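Local coordinates for protein N2b-titin isoform (Homo sapiens, PDB 1YA5) that probably helps anchor the end of the giant muscle filament it belongs to in the sarcomeric Z-disc, through two N-terminal immunoglobulin domains, at residues S119-Q124 / L161-A166; Q124-G129 / G156-L161. One frame throughout, in Å; residues are numbered along the deposited sequence.

Contact 1: residues S119-Q124 / L161-A166; sequences SQVRLQ and LLIAEA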
# COMPACT_ATOMS: atom_id res chain seq x y z
N SER A 119 28.09 23.40 38.97
CA SER A 119 26.74 22.89 39.22
C SER A 119 26.49 21.57 38.51
O SER A 119 27.21 21.20 37.59
CB SER A 119 25.70 23.92 38.80
OG SER A 119 26.06 24.51 37.56
N GLN A 120 25.46 20.86 38.95
CA GLN A 120 25.01 19.63 38.30
C GLN A 120 24.27 20.01 37.03
O GLN A 120 23.61 21.05 36.98
CB GLN A 120 24.07 18.89 39.24
CG GLN A 120 23.69 17.48 38.80
CD GLN A 120 23.16 16.65 39.97
OE1 GLN A 120 23.91 16.26 40.88
NE2 GLN A 120 21.86 16.36 39.94
N VAL A 121 24.40 19.18 35.99
CA VAL A 121 23.69 19.40 34.72
C VAL A 121 23.03 18.14 34.17
O VAL A 121 23.71 17.17 33.83
CB VAL A 121 24.60 20.01 33.64
CG1 VAL A 121 23.81 20.24 32.37
CG2 VAL A 121 25.18 21.31 34.12
N ARG A 122 21.71 18.18 34.08
CA ARG A 122 20.93 17.12 33.42
C ARG A 122 20.44 17.55 32.04
O ARG A 122 19.61 18.45 31.92
CB ARG A 122 19.72 16.74 34.28
CG ARG A 122 20.04 16.00 35.58
CD ARG A 122 18.88 15.12 36.03
NE ARG A 122 18.18 15.62 37.22
CZ ARG A 122 18.76 15.83 38.40
NH1 ARG A 122 20.06 15.60 38.54
NH2 ARG A 122 18.05 16.27 39.44
N LEU A 123 20.94 16.90 30.99
CA LEU A 123 20.44 17.15 29.64
C LEU A 123 19.55 16.01 29.21
O LEU A 123 20.04 14.92 28.96
CB LEU A 123 21.58 17.32 28.64
CG LEU A 123 22.86 18.02 29.09
CD1 LEU A 123 23.63 16.99 29.85
CD2 LEU A 123 23.68 18.53 27.93
N GLN A 124 18.25 16.27 29.10
CA GLN A 124 17.32 15.19 28.83
C GLN A 124 16.46 15.30 27.58
O GLN A 124 16.19 16.38 27.06
CB GLN A 124 16.44 14.97 30.03
CG GLN A 124 17.06 15.46 31.28
CD GLN A 124 16.16 15.20 32.44
OE1 GLN A 124 15.16 15.90 32.62
NE2 GLN A 124 16.49 14.18 33.23
N LEU A 161 21.47 12.70 30.26
CA LEU A 161 22.88 12.67 30.58
C LEU A 161 23.09 13.59 31.77
O LEU A 161 22.63 14.73 31.76
CB LEU A 161 23.73 13.10 29.39
CG LEU A 161 25.19 13.43 29.68
CD1 LEU A 161 25.92 12.18 30.01
CD2 LEU A 161 25.80 14.10 28.47
N LEU A 162 23.74 13.07 32.80
CA LEU A 162 23.98 13.84 34.02
C LEU A 162 25.45 14.12 34.17
O LEU A 162 26.23 13.23 34.48
CB LEU A 162 23.48 13.10 35.25
CG LEU A 162 23.82 13.73 36.61
CD1 LEU A 162 23.37 15.16 36.63
CD2 LEU A 162 23.19 12.98 37.76
N ILE A 163 25.80 15.38 33.95
CA ILE A 163 27.13 15.87 34.22
C ILE A 163 27.18 16.29 35.66
O ILE A 163 26.62 17.32 36.03
CB ILE A 163 27.46 17.11 33.37
CG1 ILE A 163 26.74 17.07 32.02
CG2 ILE A 163 28.96 17.24 33.19
CD1 ILE A 163 27.36 18.00 30.98
N ALA A 164 27.86 15.50 36.48
CA ALA A 164 27.87 15.71 37.92
C ALA A 164 28.39 17.10 38.27
O ALA A 164 27.83 17.79 39.12
CB ALA A 164 28.70 14.64 38.61
N GLU A 165 29.48 17.51 37.61
CA GLU A 165 30.10 18.78 37.92
C GLU A 165 30.56 19.51 36.68
O GLU A 165 31.69 19.32 36.22
CB GLU A 165 31.24 18.63 38.92
CG GLU A 165 31.51 19.91 39.69
CD GLU A 165 32.55 19.74 40.78
OE1 GLU A 165 33.50 20.55 40.83
OE2 GLU A 165 32.40 18.81 41.60
N ALA A 166 29.69 20.35 36.17
CA ALA A 166 29.96 21.10 34.96
C ALA A 166 31.21 21.97 35.07
O ALA A 166 31.52 22.50 36.13
CB ALA A 166 28.74 21.94 34.60
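V121 and I163 face each other as an antiparallel hydrogen-bonded pair: V121 N reaches I163 O at 2.9 Å, and I163 N returns a bond of 2.8 Å to V121 O. Two residues along, L123 and L161 repeat the exchange, with L123 N to L161 O at 2.9 Å. Past the last regular pair the backbones still hold on, since A166 N donates to S119 O over 3.0 Å in a fairly straight bond (165°). On the inward face, L123 CD1 reaches across to touch L161 CD2 at 3.9 Å and I163 CG1 at 3.8 Å. V121 has CG1 anti to its backbone N (chi1 -179°), which leaves CG2 beside that N and turned to the methyl of A166, with CG2 to A166 CB at 3.6 Å. The other face carries R122 and L162, a non-hydrogen-bonded pair whose side chains run alongside each other in the same direction; L162 CD1 lies near R122 CG, at about the edge of the guanidinium, though this methyl is not precisely placed. Farther out, Y174 touches both L123 and I163 from strand 172-180, while M113 and V115 pack on V121. Adjacent strands joined like this, apolar on one face toward the opposing sheet, are typical of strands B and E in an immunoglobulin I-set beta sandwich.

Contact 2: residues Q124-G129 / G156-L161; sequences QVRVTG and GDLYSL
R126 and D157 are brought together by unlike torsions: R126 CG lies anti to its carbonyl carbon (chi1 -72°) and the chain runs extended to NE, whereas D157 CG is tucked between its own backbone N and carbonyl carbon (chi1 67°). The result is a salt bridge of 2.8 Å from R126 NH1 to D157 OD1. It is not a flat, two-pronged pairing, because guanidinium and carboxylate are turned 61° apart and both oxygens lie closest to NH1. L158 lies against one face of the guanidinium, its CB 4.2 Å from the plane and over its centre, while L158 CD1 meets R126 CG at 3.5 Å. Cut back to an alanine here, R126 would no longer reach across, which is likely to leave the D157 carboxylate without this charge partner and L158 CB without the flat group over it. Farther along the same face, Q124 NE2 and S160 OG form a weak hydrogen bond, modelled too short to be trusted in detail.

On the inward face, Y159 packs its CB on V125 CG2 at 3.9 Å and brings CE1 to V127 CB at 4.1 Å; F137 and V135 from the opposing sheet also touch this tyrosine. V125 and Y159 trade both backbone bonds, with Y159 N to V125 O at 2.9 Å, and V127 N adds one to D157 O at 3.1 Å. Chemically, then, the pairing is two-sided: apolar contacts inside, and outside an ion pair resting on leucine that ties the start of strand 158-163 to its neighbour.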
# COMPACT_ATOMS: atom_id res chain seq x y z
N GLN A 124 18.25 16.27 29.10
CA GLN A 124 17.32 15.19 28.83
C GLN A 124 16.46 15.30 27.58
O GLN A 124 16.19 16.38 27.06
CB GLN A 124 16.44 14.97 30.03
CG GLN A 124 17.06 15.46 31.28
CD GLN A 124 16.16 15.20 32.44
OE1 GLN A 124 15.16 15.90 32.62
NE2 GLN A 124 16.49 14.18 33.23
N VAL A 125 15.99 14.14 27.14
CA VAL A 125 15.18 14.01 25.94
C VAL A 125 14.22 12.88 26.20
O VAL A 125 14.52 11.98 26.99
CB VAL A 125 16.05 13.63 24.75
CG1 VAL A 125 17.21 14.57 24.66
CG2 VAL A 125 16.55 12.23 24.91
N ARG A 126 13.06 12.92 25.55
CA ARG A 126 12.15 11.79 25.57
C ARG A 126 11.94 11.29 24.16
O ARG A 126 11.45 12.04 23.30
CB ARG A 126 10.82 12.19 26.18
CG ARG A 126 10.88 12.41 27.66
CD ARG A 126 9.64 13.13 28.17
NE ARG A 126 9.34 12.77 29.56
CZ ARG A 126 8.85 11.59 29.94
NH1 ARG A 126 8.61 10.64 29.04
NH2 ARG A 126 8.61 11.35 31.22
N VAL A 127 12.26 10.02 23.94
CA VAL A 127 12.30 9.41 22.60
C VAL A 127 11.40 8.17 22.48
O VAL A 127 11.41 7.29 23.33
CB VAL A 127 13.73 8.98 22.27
CG1 VAL A 127 13.85 8.51 20.82
CG2 VAL A 127 14.65 10.12 22.53
N THR A 128 10.64 8.10 21.39
CA THR A 128 9.79 6.96 21.13
C THR A 128 10.23 6.32 19.83
O THR A 128 10.86 6.97 19.01
CB THR A 128 8.32 7.40 20.96
OG1 THR A 128 8.23 8.34 19.88
CG2 THR A 128 7.82 8.10 22.18
N GLY A 129 9.85 5.06 19.63
CA GLY A 129 10.17 4.33 18.41
C GLY A 129 9.96 2.84 18.57
O GLY A 129 10.17 2.27 19.63
N GLY A 156 12.20 4.69 31.48
CA GLY A 156 11.22 4.52 30.43
C GLY A 156 11.78 5.04 29.13
O GLY A 156 12.78 4.53 28.61
N ASP A 157 11.15 6.08 28.61
CA ASP A 157 11.54 6.65 27.33
C ASP A 157 12.27 7.96 27.58
O ASP A 157 12.64 8.66 26.65
CB ASP A 157 10.30 6.88 26.45
CG ASP A 157 9.39 7.96 27.01
OD1 ASP A 157 9.29 8.08 28.26
OD2 ASP A 157 8.75 8.69 26.22
N LEU A 158 12.49 8.26 28.85
CA LEU A 158 13.26 9.44 29.21
C LEU A 158 14.74 9.09 29.33
O LEU A 158 15.14 8.23 30.09
CB LEU A 158 12.73 10.03 30.51
CG LEU A 158 13.30 11.33 31.10
CD1 LEU A 158 13.37 12.46 30.10
CD2 LEU A 158 12.46 11.74 32.31
N TYR A 159 15.55 9.76 28.53
CA TYR A 159 16.99 9.59 28.60
C TYR A 159 17.65 10.88 29.10
O TYR A 159 17.39 11.96 28.57
CB TYR A 159 17.54 9.23 27.23
CG TYR A 159 16.95 7.98 26.60
CD1 TYR A 159 15.64 7.98 26.12
CD2 TYR A 159 17.69 6.81 26.49
CE1 TYR A 159 15.09 6.86 25.56
CE2 TYR A 159 17.15 5.67 25.92
CZ TYR A 159 15.85 5.71 25.45
OH TYR A 159 15.30 4.59 24.87
N SER A 160 18.51 10.75 30.10
CA SER A 160 19.23 11.89 30.63
C SER A 160 20.71 11.65 30.55
O SER A 160 21.17 10.54 30.74
CB SER A 160 18.83 12.13 32.08
OG SER A 160 17.41 12.12 32.19
N LEU A 161 21.47 12.70 30.26
CA LEU A 161 22.88 12.67 30.58
C LEU A 161 23.09 13.59 31.77
O LEU A 161 22.63 14.73 31.76
CB LEU A 161 23.73 13.10 29.39
CG LEU A 161 25.19 13.43 29.68
CD1 LEU A 161 25.92 12.18 30.01
CD2 LEU A 161 25.80 14.10 28.47

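Overall arrangement
Contacts 1 and 2 are two successive lengths of one strand pairing, 121-130 against 158-163, with centres about 15 Å apart. The chain visits 119-124, then 124-129, and after the intervening strands returns through 156-161 and 161-166, so contact 2 is nested inside the loop closed by contact 1. Q124 and L161 belong to both and mark the junction. Both lie in the second immunoglobulin domain, at the middle of a four-stranded antiparallel sheet flanked by strands 102-106 and 150-155. Contact 2 is closer to the centre of the two-domain chain, contact 1 farther out, and together they zip the central strand pair along its length.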